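Local coordinates for protein Rab GDP-dissociation inhibitor (Saccharomyces cerevisiae, PDB 2BCG) that regulates the GDP/GTP exchange of Rab GTPases such as Sec4 by inhibiting GDP dissociation, and extracts GDP-bound Ypt7 from vacuolar membranes, at residues T98-H103 against Q246-L251; S27-V32 against L442-R447; G20-I25 against T427-D432; S232-P237 against S420-S425. One frame throughout, in Å; residues are numbered along the deposited sequence.

In the fold
Three of the four contacts gather round helix 21-32 and its neighbours. Contacts 2 and 3 both use that helix, and contact 1 reaches it through Phe-248, which packs on Ile-21 and Ile-25. Contacts 3 and 4 share helix 424-438, whose start belongs to contact 4. Contacts 4, 3 and 1, centred about 6, 11 and 15 Å from the centre of the chain, are all buried; contact 2, about 21 Å out, is partly buried. Contact 1 is aromatic-aliphatic and contact 2 leucine on leucine. Contact 3 adds a water bridge to its apolar core, and contact 4 joins two hydroxyls through an outside glutamine.

Contact 1 (T98-H103 against Q246-L251); sequences TNILIH and QGFARL
Apolar packing carries this contact: the outer end of the Phe-248 ring reaches between Ile-100 and Leu-101 of the facing helix. CE1 of Phe-248 lies 3.7 Å from CG2 of Ile-100, while CE2 on the other flank of the ring is 3.8 Å from CD2 of Leu-101. The outermost carbon, CZ of Phe-248, touches both, at 3.8 Å from Ile-100 CG2. Both methyls approach obliquely, and each aliphatic side chain crosses the phenylalanine at about a right angle. The ring does the spanning, since the helices stay well apart, with 8.9 Å between Leu-101 CA and Phe-248 CA. With CG of Phe-248 anti to its carbonyl carbon (chi1 -77°), the ring extends to helix 96-104 and also packs on Ile-21, Cys-24 and Ile-25 of helix 21-32. Phe-248 thus joins three helices in one apolar cluster. Helix 243-254 lies in the region 236-261 that interacts with Ypt1. Beyond the two segments, Arg-250 forms a salt bridge with an acidic side chain of the other protein's chain, and Leu-101 packs on an apolar side chain of that chain, consistent with a cluster that backs the partner-binding surface.

No hydrogen bond links the two segments; the polar side chain of His-103 is tied within its own helix. His-103 ND1 donates to Asn-99 O at 2.8 Å, nearly straight at 160° and almost in the imidazole plane, which fixes the ring's rotation. His-103 N reaches the same Asn-99 O at 3.1 Å from the opposite face of the carbonyl plane, giving that oxygen two donors from a single residue.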
loop_
_atom_site.group_PDB
_atom_site.type_symbol
_atom_site.label_atom_id
_atom_site.label_comp_id
_atom_site.label_asym_id
_atom_site.label_seq_id
_atom_site.Cartn_x
_atom_site.Cartn_y
_atom_site.Cartn_z
ATOM N N THR A 98 1.852 10.093 -4.426
ATOM C CA THR A 98 0.499 10.651 -4.400
ATOM C C THR A 98 0.025 10.977 -5.832
ATOM O O THR A 98 -1.137 10.722 -6.176
ATOM C CB THR A 98 0.347 11.864 -3.451
ATOM O OG1 THR A 98 1.171 12.929 -3.914
ATOM C CG2 THR A 98 0.760 11.478 -2.053
ATOM N N ASN A 99 0.918 11.538 -6.649
ATOM C CA ASN A 99 0.603 11.875 -8.052
ATOM C C ASN A 99 0.166 10.611 -8.846
ATOM O O ASN A 99 -0.799 10.631 -9.632
ATOM C CB ASN A 99 1.825 12.548 -8.691
ATOM C CG ASN A 99 1.516 13.172 -10.058
ATOM O OD1 ASN A 99 0.455 13.738 -10.265
ATOM N ND2 ASN A 99 2.448 13.030 -10.995
ATOM N N ILE A 100 0.871 9.505 -8.629
ATOM C CA ILE A 100 0.530 8.239 -9.295
ATOM C C ILE A 100 -0.794 7.707 -8.775
ATOM O O ILE A 100 -1.638 7.284 -9.552
ATOM C CB ILE A 100 1.640 7.199 -9.092
ATOM C CG1 ILE A 100 2.944 7.685 -9.721
ATOM C CG2 ILE A 100 1.228 5.810 -9.653
ATOM C CD1 ILE A 100 4.130 6.799 -9.370
ATOM N N LEU A 101 -0.980 7.719 -7.456
ATOM C CA LEU A 101 -2.233 7.292 -6.864
ATOM C C LEU A 101 -3.428 8.010 -7.452
ATOM O O LEU A 101 -4.449 7.380 -7.736
ATOM C CB LEU A 101 -2.207 7.495 -5.342
ATOM C CG LEU A 101 -1.343 6.501 -4.541
ATOM C CD1 LEU A 101 -1.055 7.106 -3.170
ATOM C CD2 LEU A 101 -2.052 5.122 -4.405
ATOM N N ILE A 102 -3.309 9.330 -7.593
ATOM C CA ILE A 102 -4.436 10.112 -8.117
ATOM C C ILE A 102 -4.701 9.846 -9.585
ATOM O O ILE A 102 -5.849 9.657 -9.953
ATOM C CB ILE A 102 -4.092 11.606 -7.966
ATOM C CG1 ILE A 102 -4.044 11.976 -6.495
ATOM C CG2 ILE A 102 -5.081 12.460 -8.715
ATOM C CD1 ILE A 102 -3.343 13.282 -6.222
ATOM N N HIS A 103 -3.652 9.758 -10.396
ATOM C CA HIS A 103 -3.832 9.543 -11.843
ATOM C C HIS A 103 -4.424 8.167 -12.149
ATOM O O HIS A 103 -5.188 8.014 -13.094
ATOM C CB HIS A 103 -2.515 9.741 -12.601
ATOM C CG HIS A 103 -2.203 11.183 -12.882
ATOM N ND1 HIS A 103 -1.595 12.006 -11.958
ATOM C CD2 HIS A 103 -2.449 11.952 -13.976
ATOM C CE1 HIS A 103 -1.489 13.228 -12.470
ATOM N NE2 HIS A 103 -1.993 13.219 -13.693
ATOM N N GLN A 246 -1.177 -4.134 -2.857
ATOM C CA GLN A 246 -2.451 -4.815 -3.151
ATOM C C GLN A 246 -3.307 -3.944 -4.079
ATOM O O GLN A 246 -3.974 -4.449 -4.985
ATOM C CB GLN A 246 -3.205 -5.149 -1.866
ATOM C CG GLN A 246 -2.512 -6.292 -1.105
ATOM C CD GLN A 246 -3.261 -6.662 0.154
ATOM O OE1 GLN A 246 -4.379 -7.159 0.109
ATOM N NE2 GLN A 246 -2.656 -6.389 1.286
ATOM N N GLY A 247 -3.248 -2.635 -3.861
ATOM C CA GLY A 247 -4.041 -1.733 -4.688
ATOM C C GLY A 247 -3.534 -1.643 -6.111
ATOM O O GLY A 247 -4.328 -1.601 -7.082
ATOM N N PHE A 248 -2.214 -1.558 -6.262
ATOM C CA PHE A 248 -1.650 -1.514 -7.615
ATOM C C PHE A 248 -1.828 -2.864 -8.326
ATOM O O PHE A 248 -1.984 -2.894 -9.562
ATOM C CB PHE A 248 -0.207 -1.019 -7.600
ATOM C CG PHE A 248 -0.123 0.475 -7.424
ATOM C CD1 PHE A 248 -0.359 1.335 -8.522
ATOM C CD2 PHE A 248 0.097 1.029 -6.157
ATOM C CE1 PHE A 248 -0.320 2.728 -8.358
ATOM C CE2 PHE A 248 0.103 2.435 -5.983
ATOM C CZ PHE A 248 -0.074 3.283 -7.093
ATOM N N ALA A 249 -1.791 -3.966 -7.574
ATOM C CA ALA A 249 -2.068 -5.303 -8.162
ATOM C C ALA A 249 -3.510 -5.355 -8.678
ATOM O O ALA A 249 -3.774 -5.901 -9.758
ATOM C CB ALA A 249 -1.835 -6.410 -7.132
ATOM N N ARG A 250 -4.440 -4.791 -7.904
ATOM C CA ARG A 250 -5.826 -4.726 -8.381
ATOM C C ARG A 250 -5.909 -3.882 -9.694
ATOM O O ARG A 250 -6.568 -4.304 -10.669
ATOM C CB ARG A 250 -6.750 -4.186 -7.305
ATOM C CG ARG A 250 -8.176 -4.101 -7.822
ATOM C CD ARG A 250 -9.115 -3.663 -6.746
ATOM N NE ARG A 250 -10.449 -3.537 -7.326
ATOM C CZ ARG A 250 -11.294 -4.569 -7.479
ATOM N NH1 ARG A 250 -10.978 -5.814 -7.045
ATOM N NH2 ARG A 250 -12.465 -4.344 -8.069
ATOM N N LEU A 251 -5.207 -2.725 -9.732
ATOM C CA LEU A 251 -5.179 -1.891 -10.971
ATOM C C LEU A 251 -4.684 -2.737 -12.156
ATOM O O LEU A 251 -5.293 -2.760 -13.244
ATOM C CB LEU A 251 -4.258 -0.685 -10.773
ATOM C CG LEU A 251 -4.098 0.204 -12.007
ATOM C CD1 LEU A 251 -5.349 1.041 -12.296
ATOM C CD2 LEU A 251 -2.870 1.090 -11.799
#

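Contact 2 (S27-V32 against L442-R447); sequences SGLLSV and LVLKQR
Leu-29 has CG anti to its carbonyl carbon (chi1 -67°) and a nearly extended second torsion, a shape that parts its two methyls between Leu-442 and Leu-444. Leu-442 answers with CG anti to its backbone N (chi1 176°), which turns its fork toward Leu-29. Helix 21-32 connects strands 14-17 and 37-40, neighbours in the five-stranded parallel sheet, and is therefore the helix of a beta-alpha-beta crossover in the Rossmann-like part of the protein. The segment 442-447 has no regular structure. It follows helix 424-438 near the C-terminal end of the modelled chain and passes alongside the crossover helix at Leu-29.

The division of labour is clear from the distances. CD1 of Leu-29 sits 3.9 Å from CD2 of Leu-442 and is equally close to that residue's other methyl, so it meets the whole fork. The second branch of Leu-29, CD2, meets CD2 of Leu-444 at 4.0 Å. The side chains of Leu-29 and Leu-442 cross at about a right angle. Backbones remain apart, with Leu-29 CA and Leu-444 CA separated by 8.7 Å, and no hydrogen bond links the two segments.

Leu-444 is also backed by Asn-99 and His-103 of helix 96-104, while farther along the tail Arg-447 forms a salt bridge with an acidic side chain of the other protein's chain. Within the tail, Lys-445 curls back so that its NZ donates to Val-443 O at 2.7 Å, from 25° off the carbonyl plane.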
loop_
_atom_site.group_PDB
_atom_site.type_symbol
_atom_site.label_atom_id
_atom_site.label_comp_id
_atom_site.label_asym_id
_atom_site.label_seq_id
_atom_site.Cartn_x
_atom_site.Cartn_y
_atom_site.Cartn_z
ATOM N N SER A 27 3.663 -3.115 -12.683
ATOM C CA SER A 27 2.673 -4.027 -13.266
ATOM C C SER A 27 1.388 -3.250 -13.606
ATOM O O SER A 27 0.826 -3.380 -14.719
ATOM C CB SER A 27 2.402 -5.172 -12.293
ATOM O OG SER A 27 1.379 -6.027 -12.801
ATOM N N GLY A 28 0.920 -2.417 -12.674
ATOM C CA GLY A 28 -0.277 -1.595 -12.952
ATOM C C GLY A 28 -0.105 -0.629 -14.115
ATOM O O GLY A 28 -0.961 -0.557 -14.987
ATOM N N LEU A 29 1.014 0.100 -14.135
ATOM C CA LEU A 29 1.252 1.082 -15.204
ATOM C C LEU A 29 1.348 0.418 -16.558
ATOM O O LEU A 29 0.810 0.932 -17.560
ATOM C CB LEU A 29 2.529 1.899 -14.930
ATOM C CG LEU A 29 2.439 2.820 -13.711
ATOM C CD1 LEU A 29 3.780 3.431 -13.475
ATOM C CD2 LEU A 29 1.329 3.888 -13.873
ATOM N N LEU A 30 2.033 -0.720 -16.611
ATOM C CA LEU A 30 2.191 -1.411 -17.890
ATOM C C LEU A 30 0.873 -2.039 -18.369
ATOM O O LEU A 30 0.588 -1.999 -19.553
ATOM C CB LEU A 30 3.288 -2.446 -17.780
ATOM C CG LEU A 30 4.691 -1.818 -17.612
ATOM C CD1 LEU A 30 5.684 -2.873 -17.164
ATOM C CD2 LEU A 30 5.179 -1.170 -18.957
ATOM N N SER A 31 0.056 -2.584 -17.458
ATOM C CA SER A 31 -1.266 -3.069 -17.808
ATOM C C SER A 31 -2.103 -1.897 -18.352
ATOM O O SER A 31 -2.785 -2.036 -19.396
ATOM C CB SER A 31 -1.946 -3.751 -16.617
ATOM O OG SER A 31 -1.348 -5.020 -16.380
ATOM N N VAL A 32 -2.039 -0.754 -17.668
ATOM C CA VAL A 32 -2.749 0.451 -18.151
ATOM C C VAL A 32 -2.292 0.856 -19.564
ATOM O O VAL A 32 -3.129 1.294 -20.376
ATOM C CB VAL A 32 -2.608 1.634 -17.155
ATOM C CG1 VAL A 32 -3.103 2.955 -17.792
ATOM C CG2 VAL A 32 -3.415 1.337 -15.913
ATOM N N LEU A 442 8.030 7.969 -18.093
ATOM C CA LEU A 442 6.652 7.798 -17.701
ATOM C C LEU A 442 5.825 9.074 -17.878
ATOM O O LEU A 442 6.192 10.155 -17.381
ATOM C CB LEU A 442 6.591 7.336 -16.230
ATOM C CG LEU A 442 5.229 7.168 -15.570
ATOM C CD1 LEU A 442 4.412 6.080 -16.253
ATOM C CD2 LEU A 442 5.394 6.891 -14.051
ATOM N N VAL A 443 4.697 8.941 -18.561
ATOM C CA VAL A 443 3.733 10.035 -18.608
ATOM C C VAL A 443 2.427 9.504 -18.068
ATOM O O VAL A 443 1.849 8.563 -18.619
ATOM C CB VAL A 443 3.572 10.643 -20.034
ATOM C CG1 VAL A 443 2.533 11.733 -20.011
ATOM C CG2 VAL A 443 4.917 11.193 -20.520
ATOM N N LEU A 444 1.999 10.078 -16.949
ATOM C CA LEU A 444 0.741 9.698 -16.359
ATOM C C LEU A 444 -0.403 10.359 -17.110
ATOM O O LEU A 444 -0.339 11.542 -17.451
ATOM C CB LEU A 444 0.703 10.085 -14.874
ATOM C CG LEU A 444 1.722 9.404 -13.953
ATOM C CD1 LEU A 444 1.757 10.167 -12.647
ATOM C CD2 LEU A 444 1.401 7.927 -13.706
ATOM N N LYS A 445 -1.457 9.594 -17.357
ATOM C CA LYS A 445 -2.717 10.169 -17.838
ATOM C C LYS A 445 -3.766 9.936 -16.763
ATOM O O LYS A 445 -3.633 9.015 -15.935
ATOM C CB LYS A 445 -3.163 9.600 -19.203
ATOM C CG LYS A 445 -2.124 9.659 -20.344
ATOM C CD LYS A 445 -1.148 8.468 -20.309
ATOM C CE LYS A 445 0.071 8.669 -21.231
ATOM N NZ LYS A 445 1.096 7.591 -21.012
ATOM N N GLN A 446 -4.770 10.796 -16.703
ATOM C CA GLN A 446 -5.835 10.599 -15.747
ATOM C C GLN A 446 -6.696 9.422 -16.214
ATOM O O GLN A 446 -7.221 9.430 -17.333
ATOM C CB GLN A 446 -6.700 11.859 -15.582
ATOM C CG GLN A 446 -7.727 11.719 -14.481
ATOM C CD GLN A 446 -7.082 11.431 -13.135
ATOM O OE1 GLN A 446 -6.107 12.093 -12.753
ATOM N NE2 GLN A 446 -7.634 10.453 -12.399
ATOM N N ARG A 447 -6.806 8.404 -15.359
ATOM C CA ARG A 447 -7.625 7.219 -15.645
ATOM C C ARG A 447 -9.037 7.700 -15.885
ATOM O O ARG A 447 -9.552 8.538 -15.129
ATOM C CB ARG A 447 -7.598 6.239 -14.456
ATOM C CG ARG A 447 -8.483 4.993 -14.621
ATOM C CD ARG A 447 -8.162 3.987 -13.527
ATOM N NE ARG A 447 -9.187 2.949 -13.446
ATOM C CZ ARG A 447 -9.371 2.171 -12.370
ATOM N NH1 ARG A 447 -8.582 2.311 -11.290
ATOM N NH2 ARG A 447 -10.321 1.234 -12.373
#

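Contact 3 (G20-I25 against T427-D432); sequences GITECI and TDDVKD
Helix segments 21-25 and 427-432 run in broadly the same direction, their axes at 42° and 9.7 Å apart at closest approach, and come nearest at Thr-22 CA and Val-430 CA, 5.9 Å apart. Val-430 fills the interface with both methyls. Its CG1 meets Ile-25 CG2 at 3.8 Å, the two side chains crossing at about a right angle. CG2 of Val-430 lies 3.9 Å from Thr-22 CG2, where the side chains slide past each other in opposite directions. Thr-22 places its methyl anti to the backbone N and its hydroxyl beside that N (OG1 chi1 -59°). The methyl therefore faces the valine, and the hydroxyl is directed to a water.

That water accepts from Thr-22 OG1 at 2.8 Å and donates to Asp-429 OD2 at 2.7 Å, bridging the helices beside the apolar patch. Asp-429 OD2 is also hydrogen-bonded to the backbone N of Arg-415. Helix 21-32 begins straight after Gly-20, at the N-cap position, and leads away from strand 14-17 of the parallel Rossmann-like sheet. Helix 424-438 packs on the first turns of this crossover helix, with Ile-25 also touching Leu-97 of helix 96-104. OD2 of the buried Asp-429 receives two hydrogen bonds beside the aliphatic patch, an environment consistent with a charged carboxylate.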
loop_
_atom_site.group_PDB
_atom_site.type_symbol
_atom_site.label_atom_id
_atom_site.label_comp_id
_atom_site.label_asym_id
_atom_site.label_seq_id
_atom_site.Cartn_x
_atom_site.Cartn_y
_atom_site.Cartn_z
ATOM N N GLY A 20 6.267 -6.863 -4.154
ATOM C CA GLY A 20 6.586 -5.560 -3.569
ATOM C C GLY A 20 5.965 -4.385 -4.292
ATOM O O GLY A 20 5.637 -4.456 -5.493
ATOM N N ILE A 21 5.855 -3.265 -3.585
ATOM C CA ILE A 21 5.215 -2.089 -4.176
ATOM C C ILE A 21 5.868 -1.600 -5.513
ATOM O O ILE A 21 5.162 -1.193 -6.425
ATOM C CB ILE A 21 5.136 -0.942 -3.130
ATOM C CG1 ILE A 21 4.354 0.266 -3.655
ATOM C CG2 ILE A 21 6.518 -0.540 -2.609
ATOM C CD1 ILE A 21 2.992 -0.040 -4.161
ATOM N N THR A 22 7.190 -1.593 -5.617
ATOM C CA THR A 22 7.803 -1.145 -6.875
ATOM C C THR A 22 7.271 -1.970 -8.043
ATOM O O THR A 22 6.854 -1.403 -9.068
ATOM C CB THR A 22 9.313 -1.254 -6.789
ATOM O OG1 THR A 22 9.773 -0.463 -5.703
ATOM C CG2 THR A 22 9.982 -0.830 -8.105
ATOM N N GLU A 23 7.224 -3.289 -7.860
ATOM C CA GLU A 23 6.777 -4.204 -8.928
ATOM C C GLU A 23 5.290 -4.043 -9.193
ATOM O O GLU A 23 4.838 -4.096 -10.342
ATOM C CB GLU A 23 7.051 -5.664 -8.575
ATOM C CG GLU A 23 8.478 -6.104 -8.816
ATOM C CD GLU A 23 9.488 -5.498 -7.858
ATOM O OE1 GLU A 23 10.665 -5.324 -8.273
ATOM O OE2 GLU A 23 9.147 -5.287 -6.668
ATOM N N CYS A 24 4.499 -3.917 -8.121
ATOM C CA CYS A 24 3.059 -3.774 -8.311
ATOM C C CYS A 24 2.745 -2.444 -9.046
ATOM O O CYS A 24 1.884 -2.436 -9.906
ATOM C CB CYS A 24 2.300 -3.861 -6.990
ATOM S SG CYS A 24 2.380 -5.499 -6.248
ATOM N N ILE A 25 3.469 -1.358 -8.758
ATOM C CA ILE A 25 3.219 -0.111 -9.505
ATOM C C ILE A 25 3.527 -0.296 -10.975
ATOM O O ILE A 25 2.745 0.113 -11.848
ATOM C CB ILE A 25 4.004 1.093 -8.935
ATOM C CG1 ILE A 25 3.460 1.392 -7.529
ATOM C CG2 ILE A 25 3.785 2.348 -9.824
ATOM C CD1 ILE A 25 4.251 2.494 -6.766
ATOM N N THR A 427 9.584 5.700 -5.694
ATOM C CA THR A 427 8.992 6.174 -6.966
ATOM C C THR A 427 10.077 6.610 -7.962
ATOM O O THR A 427 9.900 6.490 -9.176
ATOM C CB THR A 427 7.923 7.256 -6.783
ATOM O OG1 THR A 427 8.436 8.284 -5.949
ATOM C CG2 THR A 427 6.696 6.648 -6.121
ATOM N N ASP A 428 11.190 7.135 -7.464
ATOM C CA ASP A 428 12.342 7.376 -8.360
ATOM C C ASP A 428 12.718 6.073 -9.064
ATOM O O ASP A 428 13.009 6.075 -10.275
ATOM C CB ASP A 428 13.560 7.949 -7.618
ATOM C CG ASP A 428 13.352 9.381 -7.180
ATOM O OD1 ASP A 428 14.187 9.847 -6.368
ATOM O OD2 ASP A 428 12.394 10.042 -7.643
ATOM N N ASP A 429 12.750 4.966 -8.298
ATOM C CA ASP A 429 13.116 3.656 -8.847
ATOM C C ASP A 429 12.060 3.208 -9.868
ATOM O O ASP A 429 12.395 2.779 -10.977
ATOM C CB ASP A 429 13.251 2.620 -7.727
ATOM C CG ASP A 429 14.016 1.379 -8.152
ATOM O OD1 ASP A 429 14.850 1.472 -9.108
ATOM O OD2 ASP A 429 13.811 0.321 -7.517
ATOM N N VAL A 430 10.776 3.310 -9.528
ATOM C CA VAL A 430 9.724 3.018 -10.519
ATOM C C VAL A 430 9.936 3.790 -11.836
ATOM O O VAL A 430 9.887 3.216 -12.912
ATOM C CB VAL A 430 8.345 3.382 -9.941
ATOM C CG1 VAL A 430 7.235 3.416 -11.030
ATOM C CG2 VAL A 430 7.985 2.389 -8.815
ATOM N N LYS A 431 10.150 5.101 -11.737
ATOM C CA LYS A 431 10.260 5.941 -12.951
ATOM C C LYS A 431 11.483 5.534 -13.753
ATOM O O LYS A 431 11.432 5.446 -15.004
ATOM C CB LYS A 431 10.369 7.429 -12.589
ATOM C CG LYS A 431 9.026 8.067 -12.200
ATOM C CD LYS A 431 9.097 9.590 -11.863
ATOM C CE LYS A 431 9.658 9.872 -10.470
ATOM N NZ LYS A 431 9.591 11.325 -10.048
ATOM N N ASP A 432 12.580 5.252 -13.053
ATOM C CA ASP A 432 13.808 4.858 -13.722
ATOM C C ASP A 432 13.614 3.512 -14.436
ATOM O O ASP A 432 13.994 3.364 -15.610
ATOM C CB ASP A 432 14.957 4.791 -12.705
ATOM C CG ASP A 432 16.260 4.404 -13.343
ATOM O OD1 ASP A 432 16.935 3.469 -12.831
ATOM O OD2 ASP A 432 16.611 5.015 -14.404
HETATM O O HOH W 1 12.494 -0.207 -5.173
#

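Contact 4 (S232-P237 against S420-S425); sequences SPYLYP and SSHFES
The middle strand of a three-stranded antiparallel sheet, 234-237, here faces the turn that leads into helix 424-438; its last two residues fall in the Ypt1-interacting region 236-261. Tyr-234 crosses the gap, holding CG anti to its carbonyl carbon (chi1 -55°) with the phenol directed across to Ser-421. Its OH stands 3.7 Å from Ser-421 OG, with no direct hydrogen bond between them. Both hydroxyls instead bond to the side-chain amide of Gln-331, Tyr-234 OH to NE2 and Ser-421 OG to OE1, so one glutamine satisfies two buried oxygens and ties the segments together. Farther back on the ring, Tyr-234 CE1 approaches His-422 CB at 4.3 Å, obliquely. The Tyr-234 side chain is about 11 Å from a bound geranylgeranyl group.

An ST turn fixes the backbone leading into the strand, Ser-232 OG accepting from Tyr-234 N at 3.0 Å and 166°. Pro-233 packs on the ring itself, its CG 3.6 Å above the Tyr-234 ring plane, over its centre. On the other segment, His-422 ND1 takes a weak hydrogen bond of 3.3 Å from Glu-424 N, at the start of the helix, with Phe-423 at the N-cap position.

Gln-331 belongs to strand 330-334 of the seven-stranded mixed sheet, which brings that sheet to the contact. Strand 91-92 borders it too, through Met-92 against both Tyr-234 and His-422, while helix 212-229 packs on Pro-233.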
loop_
_atom_site.group_PDB
_atom_site.type_symbol
_atom_site.label_atom_id
_atom_site.label_comp_id
_atom_site.label_asym_id
_atom_site.label_seq_id
_atom_site.Cartn_x
_atom_site.Cartn_y
_atom_site.Cartn_z
ATOM N N SER A 232 2.023 18.040 9.132
ATOM C CA SER A 232 3.296 17.422 8.813
ATOM C C SER A 232 3.341 17.246 7.294
ATOM O O SER A 232 2.337 17.403 6.603
ATOM C CB SER A 232 3.426 16.033 9.478
ATOM O OG SER A 232 2.703 15.075 8.701
ATOM N N PRO A 233 4.508 16.875 6.782
ATOM C CA PRO A 233 4.527 16.616 5.340
ATOM C C PRO A 233 3.988 15.243 4.894
ATOM O O PRO A 233 4.026 14.950 3.696
ATOM C CB PRO A 233 6.006 16.714 5.021
ATOM C CG PRO A 233 6.670 16.230 6.274
ATOM C CD PRO A 233 5.832 16.690 7.399
ATOM N N TYR A 234 3.486 14.428 5.829
ATOM C CA TYR A 234 3.271 12.996 5.542
ATOM C C TYR A 234 1.859 12.503 5.605
ATOM O O TYR A 234 1.071 12.930 6.468
ATOM C CB TYR A 234 4.045 12.147 6.548
ATOM C CG TYR A 234 5.516 12.430 6.633
ATOM C CD1 TYR A 234 6.324 12.306 5.507
ATOM C CD2 TYR A 234 6.120 12.702 7.855
ATOM C CE1 TYR A 234 7.684 12.546 5.571
ATOM C CE2 TYR A 234 7.486 12.937 7.936
ATOM C CZ TYR A 234 8.277 12.844 6.794
ATOM O OH TYR A 234 9.641 13.048 6.889
ATOM N N LEU A 235 1.597 11.513 4.753
ATOM C CA LEU A 235 0.398 10.670 4.841
ATOM C C LEU A 235 0.779 9.194 5.144
ATOM O O LEU A 235 1.904 8.802 4.924
ATOM C CB LEU A 235 -0.363 10.720 3.511
ATOM C CG LEU A 235 -0.741 12.087 2.917
ATOM C CD1 LEU A 235 -1.408 11.928 1.550
ATOM C CD2 LEU A 235 -1.647 12.845 3.908
ATOM N N TYR A 236 -0.188 8.421 5.624
ATOM C CA TYR A 236 0.029 7.000 5.920
ATOM C C TYR A 236 -1.272 6.243 5.586
ATOM O O TYR A 236 -2.348 6.723 5.902
ATOM C CB TYR A 236 0.416 6.797 7.393
ATOM C CG TYR A 236 0.758 5.354 7.728
ATOM C CD1 TYR A 236 2.032 4.844 7.479
ATOM C CD2 TYR A 236 -0.219 4.487 8.256
ATOM C CE1 TYR A 236 2.331 3.506 7.728
ATOM C CE2 TYR A 236 0.086 3.157 8.518
ATOM C CZ TYR A 236 1.345 2.672 8.243
ATOM O OH TYR A 236 1.591 1.349 8.532
ATOM N N PRO A 237 -1.171 5.084 4.927
ATOM C CA PRO A 237 -2.392 4.334 4.572
ATOM C C PRO A 237 -3.065 3.617 5.740
ATOM O O PRO A 237 -2.404 2.933 6.543
ATOM C CB PRO A 237 -1.892 3.271 3.584
ATOM C CG PRO A 237 -0.462 3.056 3.961
ATOM C CD PRO A 237 0.052 4.394 4.474
ATOM N N SER A 420 15.504 5.445 3.949
ATOM C CA SER A 420 14.835 6.754 3.947
ATOM C C SER A 420 13.460 6.583 4.565
ATOM O O SER A 420 12.872 5.481 4.541
ATOM C CB SER A 420 14.765 7.385 2.560
ATOM O OG SER A 420 13.858 6.693 1.744
ATOM N N SER A 421 12.934 7.691 5.083
ATOM C CA SER A 421 11.723 7.610 5.916
ATOM C C SER A 421 10.427 7.702 5.115
ATOM O O SER A 421 9.337 7.567 5.670
ATOM C CB SER A 421 11.781 8.735 6.958
ATOM O OG SER A 421 11.640 10.009 6.358
ATOM N N HIS A 422 10.546 7.924 3.807
ATOM C CA HIS A 422 9.367 8.030 2.956
ATOM C C HIS A 422 9.632 7.416 1.583
ATOM O O HIS A 422 10.734 6.939 1.322
ATOM C CB HIS A 422 8.924 9.494 2.851
ATOM C CG HIS A 422 9.978 10.403 2.320
ATOM N ND1 HIS A 422 10.193 10.578 0.971
ATOM C CD2 HIS A 422 10.889 11.185 2.954
ATOM C CE1 HIS A 422 11.184 11.434 0.795
ATOM N NE2 HIS A 422 11.621 11.823 1.980
ATOM N N PHE A 423 8.610 7.394 0.723
ATOM C CA PHE A 423 8.652 6.577 -0.505
ATOM C C PHE A 423 9.210 7.292 -1.758
ATOM O O PHE A 423 9.213 6.721 -2.857
ATOM C CB PHE A 423 7.242 5.974 -0.795
ATOM C CG PHE A 423 7.027 4.538 -0.295
ATOM C CD1 PHE A 423 8.003 3.557 -0.476
ATOM C CD2 PHE A 423 5.816 4.151 0.302
ATOM C CE1 PHE A 423 7.806 2.225 -0.053
ATOM C CE2 PHE A 423 5.615 2.833 0.708
ATOM C CZ PHE A 423 6.603 1.874 0.511
ATOM N N GLU A 424 9.767 8.508 -1.618
ATOM C CA GLU A 424 10.227 9.188 -2.838
ATOM C C GLU A 424 11.303 8.399 -3.588
ATOM O O GLU A 424 11.285 8.338 -4.833
ATOM C CB GLU A 424 10.688 10.611 -2.531
ATOM C CG GLU A 424 10.251 11.607 -3.554
ATOM C CD GLU A 424 8.727 11.673 -3.787
ATOM O OE1 GLU A 424 7.898 11.367 -2.875
ATOM O OE2 GLU A 424 8.363 12.030 -4.914
ATOM N N SER A 425 12.247 7.780 -2.876
ATOM C CA SER A 425 13.279 7.019 -3.594
ATOM C C SER A 425 12.671 5.763 -4.286
ATOM O O SER A 425 13.196 5.296 -5.311
ATOM C CB SER A 425 14.458 6.633 -2.695
ATOM O OG SER A 425 14.024 5.765 -1.664
#